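Local coordinates for protein isomaltodextranase (Arthrobacter globiformis, PDB 5AWO) that hydrolyses alpha-1,6-glucosidic linkages in dextran-like polysaccharides, releasing successive isomaltose units from the non-reducing chain ends, at residues 261-266 with 312-317; 265-270 with 293-298. All coordinates share one frame; numbering follows the deposited sequence.

Interaction 1 of 2, residues 261-266 with 312-317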
loop_
_atom_site.group_PDB
_atom_site.type_symbol
_atom_site.label_atom_id
_atom_site.label_comp_id
_atom_site.label_asym_id
_atom_site.label_seq_id
_atom_site.Cartn_x
_atom_site.Cartn_y
_atom_site.Cartn_z
ATOM N N GLY A 261 -6.719 3.858 6.279
ATOM C CA GLY A 261 -5.995 4.322 5.121
ATOM C C GLY A 261 -5.861 3.318 4.010
ATOM O O GLY A 261 -6.180 2.136 4.194
ATOM N N ASP A 262 -5.377 3.802 2.871
ATOM C CA ASP A 262 -5.039 2.938 1.720
ATOM C C ASP A 262 -3.533 2.714 1.574
ATOM O O ASP A 262 -3.136 1.600 1.277
ATOM C CB ASP A 262 -5.637 3.499 0.433
ATOM C CG ASP A 262 -7.149 3.602 0.487
ATOM O OD1 ASP A 262 -7.769 2.592 0.888
ATOM O OD2 ASP A 262 -7.655 4.658 0.092
ATOM N N LEU A 263 -2.745 3.776 1.759
ATOM C CA LEU A 263 -1.283 3.705 1.599
ATOM C C LEU A 263 -0.636 4.167 2.880
ATOM O O LEU A 263 -1.128 5.096 3.528
ATOM C CB LEU A 263 -0.798 4.649 0.494
ATOM C CG LEU A 263 -0.819 4.143 -0.948
ATOM C CD1 LEU A 263 -2.227 3.917 -1.507
ATOM C CD2 LEU A 263 -0.050 5.128 -1.820
ATOM N N VAL A 264 0.491 3.524 3.237
ATOM C CA VAL A 264 1.366 4.007 4.304
ATOM C C VAL A 264 2.816 4.115 3.836
ATOM O O VAL A 264 3.360 3.189 3.223
ATOM C CB VAL A 264 1.347 3.131 5.568
ATOM C CG1 VAL A 264 0.029 3.336 6.306
ATOM C CG2 VAL A 264 1.620 1.657 5.246
ATOM N N ARG A 265 3.440 5.257 4.106
ATOM C CA ARG A 265 4.901 5.350 3.874
ATOM C C ARG A 265 5.661 4.377 4.750
ATOM O O ARG A 265 5.419 4.313 5.955
ATOM C CB ARG A 265 5.393 6.773 4.115
ATOM C CG ARG A 265 5.283 7.677 2.902
ATOM C CD ARG A 265 6.486 7.539 1.942
ATOM N NE ARG A 265 7.686 7.935 2.678
ATOM C CZ ARG A 265 7.971 9.189 3.037
ATOM N NH1 ARG A 265 7.259 10.203 2.573
ATOM N NH2 ARG A 265 8.959 9.423 3.895
ATOM N N ILE A 266 6.642 3.703 4.142
ATOM C CA ILE A 266 7.451 2.717 4.845
ATOM C C ILE A 266 8.935 3.063 4.926
ATOM O O ILE A 266 9.732 2.233 5.380
ATOM C CB ILE A 266 7.201 1.309 4.275
ATOM C CG1 ILE A 266 7.439 1.198 2.754
ATOM C CG2 ILE A 266 5.787 0.863 4.634
ATOM C CD1 ILE A 266 8.793 1.617 2.247
ATOM N N ILE A 312 -1.566 -0.744 0.962
ATOM C CA ILE A 312 -0.538 -0.551 -0.061
ATOM C C ILE A 312 0.674 0.135 0.577
ATOM O O ILE A 312 0.541 1.163 1.244
ATOM C CB ILE A 312 -1.085 0.249 -1.258
ATOM C CG1 ILE A 312 -2.118 -0.574 -2.028
ATOM C CG2 ILE A 312 0.042 0.660 -2.208
ATOM C CD1 ILE A 312 -3.014 0.195 -2.936
ATOM N N LEU A 313 1.845 -0.475 0.448
ATOM C CA LEU A 313 3.073 0.109 0.990
ATOM C C LEU A 313 3.670 1.126 0.028
ATOM O O LEU A 313 3.784 0.879 -1.160
ATOM C CB LEU A 313 4.072 -1.000 1.327
ATOM C CG LEU A 313 3.549 -2.146 2.183
ATOM C CD1 LEU A 313 4.669 -3.109 2.542
ATOM C CD2 LEU A 313 2.844 -1.667 3.447
ATOM N N ASP A 314 4.024 2.279 0.581
ATOM C CA ASP A 314 4.445 3.440 -0.181
ATOM C C ASP A 314 5.925 3.686 0.023
ATOM O O ASP A 314 6.331 4.070 1.103
ATOM C CB ASP A 314 3.586 4.633 0.270
ATOM C CG ASP A 314 3.957 5.970 -0.367
ATOM O OD1 ASP A 314 4.796 6.032 -1.269
ATOM O OD2 ASP A 314 3.357 6.989 0.079
ATOM N N GLY A 315 6.711 3.466 -1.036
ATOM C CA GLY A 315 8.145 3.722 -1.014
ATOM C C GLY A 315 8.558 5.114 -1.413
ATOM O O GLY A 315 9.731 5.354 -1.672
ATOM N N ASP A 316 7.608 6.046 -1.448
ATOM C CA ASP A 316 7.857 7.470 -1.669
ATOM C C ASP A 316 8.139 7.779 -3.127
ATOM O O ASP A 316 7.437 7.234 -3.998
ATOM C CB ASP A 316 8.881 8.065 -0.684
ATOM C CG ASP A 316 8.644 9.543 -0.434
ATOM O OD1 ASP A 316 7.469 9.930 -0.254
ATOM O OD2 ASP A 316 9.656 10.300 -0.339
ATOM N N PHE A 317 9.123 8.625 -3.424
ATOM C CA PHE A 317 9.285 9.181 -4.752
ATOM C C PHE A 317 10.511 8.645 -5.442
ATOM O O PHE A 317 11.544 8.435 -4.792
ATOM C CB PHE A 317 9.423 10.706 -4.680
ATOM C CG PHE A 317 8.274 11.368 -3.994
ATOM C CD1 PHE A 317 6.965 11.073 -4.354
ATOM C CD2 PHE A 317 8.487 12.293 -3.001
ATOM C CE1 PHE A 317 5.887 11.679 -3.694
ATOM C CE2 PHE A 317 7.412 12.920 -2.361
ATOM C CZ PHE A 317 6.116 12.594 -2.690
#
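Two kinks in the side chain of R265, at chi2 (-84°) and chi3 (-62°), curl it back toward D316, whose CG stands anti to its own backbone N. The groups meet in a salt bridge, R265 NH1 to D316 OD1 at 2.8 Å, yet they are not coplanar: guanidinium and carboxylate planes are turned 43° apart, with D316 CG over one guanidinium face, near the rim. D314 meets the same arginine lower down, its OD2 lying 3.5 Å from R265 CG, against methylenes rather than nitrogens. R199 bridges to both carboxylates, through D314 OD2 and D316 OD1. An alanine in place of R265 would probably leave D316 OD1 to R199 alone and take away the methylenes that pack against D314.

This cluster sits at the C-terminal ends of two adjacent parallel strands of the TIM barrel, 263-265 and 312-314, and the side chain of R265 is about 6 Å from that of D201, probably the nucleophile. Hydrogen bonds alternate in direction between the strands: D262, probably the proton donor, lends its carbonyl O to I312 N at 2.8 Å, I312 O accepts V264 N, V264 O accepts D314 N, and D314 O accepts I266 N. L263 and I312 share the sheet face of R265 and D314, with L263 CG 3.8 Å from I312 CG2. On the other face V264 CG2 lies alongside L313 CD2 at 4.0 Å; I266 CG2 reaches the same methyl, and F299 of helix 295-302 packs against both L313 and I266. Beyond the strand, D314 OD1 accepts D316 N at 2.8 Å, an Asx turn that helps to place D316 beside R265.

Interaction 2 of 2, residues 265-270 with 293-298; sequences RINADA and ANPFCG
A268 and A293 are joined by the one hydrogen bond between the loop 265-270 and the segment 293-298: A268 N donates to A293 O at 2.8 Å, tilted 28° from the carbonyl plane. The same oxygen is lined by carbon, with N267 CB 3.4 Å from A293 O and the A268 methyl also against it.

Polar bonds within 265-270 fold the loop back on its own arginine. R265 grips N267 side-on with two nitrogens, NE to N267 OD1 at 3.0 Å and NH2 to N267 O at 2.8 Å. NH2 also makes a salt bridge to D269 OD1, which offers its anti lone pair and lies nearly in the guanidinium plane. The arginine thus ties N267 and D269 back to the end of the strand, in a loop that has no regular structure of its own.

Such a loop is the beta-alpha connection following a barrel strand, and here it rests on the start of helix 295-302, where N294 is the N-cap and G298 N bonds back to N294 O in the first turn.

Apolar contacts centre on P295. I266 CD1 touches P295 CB at 3.9 Å, the two side chains crossing at about a right angle. N267, with CG placed between its backbone N and carbonyl carbon (chi1 60°), brings ND2 against CB, CG and CD of P295, 3.7 Å from P295 CD, while that nitrogen bonds to G315 O. A CA-H...O contact brings G298 CA to 3.2 Å from I266 O; a beta carbon on G298 would run into that carbonyl.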
loop_
_atom_site.group_PDB
_atom_site.type_symbol
_atom_site.label_atom_id
_atom_site.label_comp_id
_atom_site.label_asym_id
_atom_site.label_seq_id
_atom_site.Cartn_x
_atom_site.Cartn_y
_atom_site.Cartn_z
ATOM N N ARG A 265 3.440 5.257 4.106
ATOM C CA ARG A 265 4.901 5.350 3.874
ATOM C C ARG A 265 5.661 4.377 4.750
ATOM O O ARG A 265 5.419 4.313 5.955
ATOM C CB ARG A 265 5.393 6.773 4.115
ATOM C CG ARG A 265 5.283 7.677 2.902
ATOM C CD ARG A 265 6.486 7.539 1.942
ATOM N NE ARG A 265 7.686 7.935 2.678
ATOM C CZ ARG A 265 7.971 9.189 3.037
ATOM N NH1 ARG A 265 7.259 10.203 2.573
ATOM N NH2 ARG A 265 8.959 9.423 3.895
ATOM N N ILE A 266 6.642 3.703 4.142
ATOM C CA ILE A 266 7.451 2.717 4.845
ATOM C C ILE A 266 8.935 3.063 4.926
ATOM O O ILE A 266 9.732 2.233 5.380
ATOM C CB ILE A 266 7.201 1.309 4.275
ATOM C CG1 ILE A 266 7.439 1.198 2.754
ATOM C CG2 ILE A 266 5.787 0.863 4.634
ATOM C CD1 ILE A 266 8.793 1.617 2.247
ATOM N N ASN A 267 9.292 4.289 4.573
ATOM C CA ASN A 267 10.679 4.736 4.510
ATOM C C ASN A 267 10.814 6.184 4.890
ATOM O O ASN A 267 9.827 6.918 4.853
ATOM C CB ASN A 267 11.297 4.508 3.127
ATOM C CG ASN A 267 10.562 5.240 1.993
ATOM O OD1 ASN A 267 9.338 5.458 2.041
ATOM N ND2 ASN A 267 11.287 5.515 0.919
ATOM N N ALA A 268 12.035 6.594 5.218
ATOM C CA ALA A 268 12.369 8.005 5.309
ATOM C C ALA A 268 12.182 8.689 3.953
ATOM O O ALA A 268 12.216 8.026 2.905
ATOM C CB ALA A 268 13.818 8.140 5.762
ATOM N N ASP A 269 12.003 10.007 3.954
ATOM C CA ASP A 269 11.765 10.740 2.722
ATOM C C ASP A 269 12.847 10.447 1.673
ATOM O O ASP A 269 14.018 10.300 1.994
ATOM C CB ASP A 269 11.799 12.252 2.962
ATOM C CG ASP A 269 10.641 12.781 3.807
ATOM O OD1 ASP A 269 9.802 12.023 4.331
ATOM O OD2 ASP A 269 10.579 14.026 3.980
ATOM N N ALA A 270 12.463 10.476 0.399
ATOM C CA ALA A 270 13.433 10.285 -0.673
ATOM C C ALA A 270 14.599 11.278 -0.591
ATOM O O ALA A 270 15.732 10.934 -0.940
ATOM C CB ALA A 270 12.746 10.377 -2.035
ATOM N N ALA A 293 14.392 3.078 7.717
ATOM C CA ALA A 293 14.791 4.257 6.963
ATOM C C ALA A 293 14.742 4.066 5.456
ATOM O O ALA A 293 14.261 4.926 4.742
ATOM C CB ALA A 293 16.184 4.722 7.369
ATOM N N ASN A 294 15.269 2.942 4.970
ATOM C CA ASN A 294 15.327 2.702 3.528
ATOM C C ASN A 294 14.195 1.775 3.116
ATOM O O ASN A 294 13.707 0.960 3.929
ATOM C CB ASN A 294 16.709 2.168 3.090
ATOM C CG ASN A 294 17.027 0.803 3.651
ATOM O OD1 ASN A 294 17.818 0.664 4.623
ATOM N ND2 ASN A 294 16.428 -0.200 3.112
ATOM N N PRO A 295 13.717 1.904 1.865
ATOM C CA PRO A 295 12.545 1.119 1.444
ATOM C C PRO A 295 12.810 -0.364 1.234
ATOM O O PRO A 295 11.878 -1.158 1.365
ATOM C CB PRO A 295 12.074 1.834 0.178
ATOM C CG PRO A 295 13.328 2.523 -0.342
ATOM C CD PRO A 295 14.025 2.985 0.908
ATOM N N PHE A 296 14.056 -0.785 0.971
ATOM C CA PHE A 296 14.286 -2.216 0.969
ATOM C C PHE A 296 13.846 -2.795 2.304
ATOM O O PHE A 296 13.117 -3.799 2.347
ATOM C CB PHE A 296 15.740 -2.578 0.697
ATOM C CG PHE A 296 16.092 -2.683 -0.758
ATOM C CD1 PHE A 296 15.715 -3.814 -1.485
ATOM C CD2 PHE A 296 16.822 -1.707 -1.405
ATOM C CE1 PHE A 296 16.042 -3.932 -2.824
ATOM C CE2 PHE A 296 17.159 -1.828 -2.729
ATOM C CZ PHE A 296 16.772 -2.954 -3.454
ATOM N N CYS A 297 14.268 -2.179 3.403
ATOM C CA CYS A 297 13.930 -2.684 4.728
ATOM C C CYS A 297 12.478 -2.373 5.081
ATOM O O CYS A 297 11.806 -3.206 5.708
ATOM C CB CYS A 297 14.825 -2.085 5.795
ATOM S SG CYS A 297 16.545 -2.667 5.703
ATOM N N GLY A 298 11.979 -1.191 4.735
ATOM C CA GLY A 298 10.611 -0.858 5.083
ATOM C C GLY A 298 9.563 -1.688 4.357
ATOM O O GLY A 298 8.552 -2.109 4.955
#

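How the interactions relate
Interactions 1 and 2 start from the same piece of chain and share R265 and I266; their centres are 9 Å apart. Along the sequence, strand 263-265 runs into the loop of interaction 2, helix 274-279 follows, then helix 295-302, and strand 312-314 returns beside the first strand, so the two contacts join one beta-alpha-beta unit of the barrel, at its paired strands and at its connection. They also touch directly: D316 OD2 is probably hydrogen-bonded to A270 N, and G315 O to N267 ND2. The turn after one strand is thereby tied to the loop after its neighbour, at the C-terminal end of the barrel strands, near D201, the probable nucleophile.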